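Local atomic coordinates of signal transduction histidine kinase, LytS (Clostridium beijerinckii, PDB entry 5XSJ), a protein that probably acts as a membrane-bound sensor histidine kinase that transfers a phosphoryl group from ATP to a protein histidine, present here as its helical N-terminal, probably sensory, part. Residues H28-L33 with Y120-A125. Numbering follows the deposited sequence.
Sequences HVDSSL and YCDAYA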
loop_
_atom_site.group_PDB
_atom_site.type_symbol
_atom_site.label_atom_id
_atom_site.label_comp_id
_atom_site.label_asym_id
_atom_site.label_seq_id
_atom_site.Cartn_x
_atom_site.Cartn_y
_atom_site.Cartn_z
ATOM N N HIS B 28 17.829 -13.447 7.979
ATOM C CA HIS B 28 18.698 -12.383 8.518
ATOM C C HIS B 28 18.087 -11.007 8.286
ATOM O O HIS B 28 18.070 -10.154 9.176
ATOM C CB HIS B 28 20.091 -12.419 7.880
ATOM C CG HIS B 28 20.900 -13.623 8.238
ATOM N ND1 HIS B 28 21.048 -14.052 9.546
ATOM C CD2 HIS B 28 21.622 -14.477 7.480
ATOM C CE1 HIS B 28 21.806 -15.133 9.562
ATOM N NE2 HIS B 28 22.160 -15.419 8.324
ATOM N N VAL B 29 17.615 -10.781 7.063
ATOM C CA VAL B 29 17.008 -9.501 6.727
ATOM C C VAL B 29 15.773 -9.275 7.593
ATOM O O VAL B 29 15.634 -8.223 8.206
ATOM C CB VAL B 29 16.612 -9.414 5.231
ATOM C CG1 VAL B 29 15.961 -8.096 4.964
ATOM C CG2 VAL B 29 17.845 -9.590 4.324
ATOM N N ASP B 30 14.892 -10.271 7.657
ATOM C CA ASP B 30 13.693 -10.169 8.491
ATOM C C ASP B 30 14.045 -9.923 9.954
ATOM O O ASP B 30 13.461 -9.062 10.602
ATOM C CB ASP B 30 12.830 -11.428 8.366
ATOM C CG ASP B 30 12.276 -11.618 6.947
ATOM O OD1 ASP B 30 12.464 -10.712 6.100
ATOM O OD2 ASP B 30 11.653 -12.671 6.676
ATOM N N SER B 31 15.011 -10.664 10.481
ATOM C CA SER B 31 15.354 -10.499 11.887
ATOM C C SER B 31 16.024 -9.147 12.130
ATOM O O SER B 31 15.835 -8.510 13.185
ATOM C CB SER B 31 16.255 -11.639 12.350
ATOM O OG SER B 31 16.796 -11.349 13.623
ATOM N N SER B 32 16.812 -8.703 11.156
ATOM C CA SER B 32 17.455 -7.390 11.265
ATOM C C SER B 32 16.413 -6.269 11.379
ATOM O O SER B 32 16.538 -5.379 12.232
ATOM C CB SER B 32 18.372 -7.139 10.065
ATOM O OG SER B 32 18.918 -5.841 10.117
ATOM N N LEU B 33 15.385 -6.326 10.527
ATOM C CA LEU B 33 14.297 -5.345 10.513
ATOM C C LEU B 33 13.550 -5.330 11.838
ATOM O O LEU B 33 13.293 -4.273 12.412
ATOM C CB LEU B 33 13.311 -5.642 9.362
ATOM C CG LEU B 33 12.105 -4.690 9.270
ATOM C CD1 LEU B 33 12.536 -3.242 8.969
ATOM C CD2 LEU B 33 11.080 -5.164 8.260
ATOM N N TYR B 120 11.359 -5.318 -0.047
ATOM C CA TYR B 120 11.884 -5.617 -1.389
ATOM C C TYR B 120 12.896 -6.761 -1.318
ATOM O O TYR B 120 12.892 -7.642 -2.180
ATOM C CB TYR B 120 12.559 -4.402 -2.033
ATOM C CG TYR B 120 11.718 -3.146 -2.087
ATOM C CD1 TYR B 120 10.326 -3.202 -2.145
ATOM C CD2 TYR B 120 12.326 -1.895 -2.070
ATOM C CE1 TYR B 120 9.571 -2.040 -2.181
ATOM C CE2 TYR B 120 11.588 -0.741 -2.121
ATOM C CZ TYR B 120 10.219 -0.810 -2.168
ATOM O OH TYR B 120 9.512 0.359 -2.211
ATOM N N CYS B 121 13.769 -6.736 -0.299
ATOM C CA CYS B 121 14.758 -7.804 -0.105
ATOM C C CYS B 121 14.075 -9.183 0.012
ATOM O O CYS B 121 14.501 -10.151 -0.606
ATOM C CB CYS B 121 15.635 -7.519 1.136
ATOM S SG CYS B 121 16.754 -6.090 0.951
ATOM N N ASP B 122 12.999 -9.258 0.785
ATOM C CA ASP B 122 12.216 -10.490 0.883
ATOM C C ASP B 122 11.739 -11.029 -0.444
ATOM O O ASP B 122 11.757 -12.242 -0.653
ATOM C CB ASP B 122 11.001 -10.287 1.781
ATOM C CG ASP B 122 11.359 -10.341 3.229
ATOM O OD1 ASP B 122 12.514 -10.732 3.522
ATOM O OD2 ASP B 122 10.504 -9.993 4.072
ATOM N N ALA B 123 11.307 -10.143 -1.339
ATOM C CA ALA B 123 10.821 -10.584 -2.647
ATOM C C ALA B 123 11.961 -11.085 -3.535
ATOM O O ALA B 123 11.798 -12.079 -4.249
ATOM C CB ALA B 123 10.047 -9.460 -3.354
ATOM N N TYR B 124 13.109 -10.405 -3.512
ATOM C CA TYR B 124 14.262 -10.894 -4.276
ATOM C C TYR B 124 14.669 -12.285 -3.777
ATOM O O TYR B 124 14.977 -13.179 -4.559
ATOM C CB TYR B 124 15.449 -9.925 -4.181
ATOM C CG TYR B 124 15.187 -8.599 -4.856
ATOM C CD1 TYR B 124 14.694 -8.546 -6.155
ATOM C CD2 TYR B 124 15.391 -7.403 -4.189
ATOM C CE1 TYR B 124 14.434 -7.344 -6.776
ATOM C CE2 TYR B 124 15.134 -6.185 -4.806
ATOM C CZ TYR B 124 14.658 -6.164 -6.096
ATOM O OH TYR B 124 14.385 -4.967 -6.714
ATOM N N ALA B 125 14.641 -12.460 -2.462
ATOM C CA ALA B 125 15.074 -13.701 -1.838
ATOM C C ALA B 125 14.157 -14.855 -2.206
ATOM O O ALA B 125 14.618 -15.941 -2.514
ATOM C CB ALA B 125 15.134 -13.539 -0.329
#
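With chi1 at -64° in Asp-30 and -79° in Asp-122, each CG turns away from its own carbonyl carbon, and the two carboxylates reach toward each other from facing helices. The pair spans the first and last helices, 15-42 and 104-133, of the four-helix bundle this chain folds into. OD1 of Asp-30 does the touching: it sits 2.6 Å from OD1 of Asp-122. The same Asp-30 OD1 lies 2.9 Å from Asp-122 OD2, so a single oxygen faces both oxygens of the other acid, and the two carboxylate planes stand nearly at right angles, 84° apart. So close an approach of two acid oxygens is consistent with a protonated acid group in the pair. Lys-26, one turn earlier on helix 15-42, should ease the build-up of negative charge, but its ion pairs with Asp-30 OD2 and Asp-122 OD1 are long and weak.

Next to the acids the contact turns apolar and buried. The CA atoms of Val-29 and Cys-121 are 7.4 Å apart, and the CB of each points toward the facing helix. Cys-121 also touches Thr-83 of helix 73-99, so a third helix of the bundle borders the contact. Between Val-29 and Cys-121 the meeting is one of carbon with carbon, CG1 of Val-29 resting 3.9 Å from CB of Cys-121.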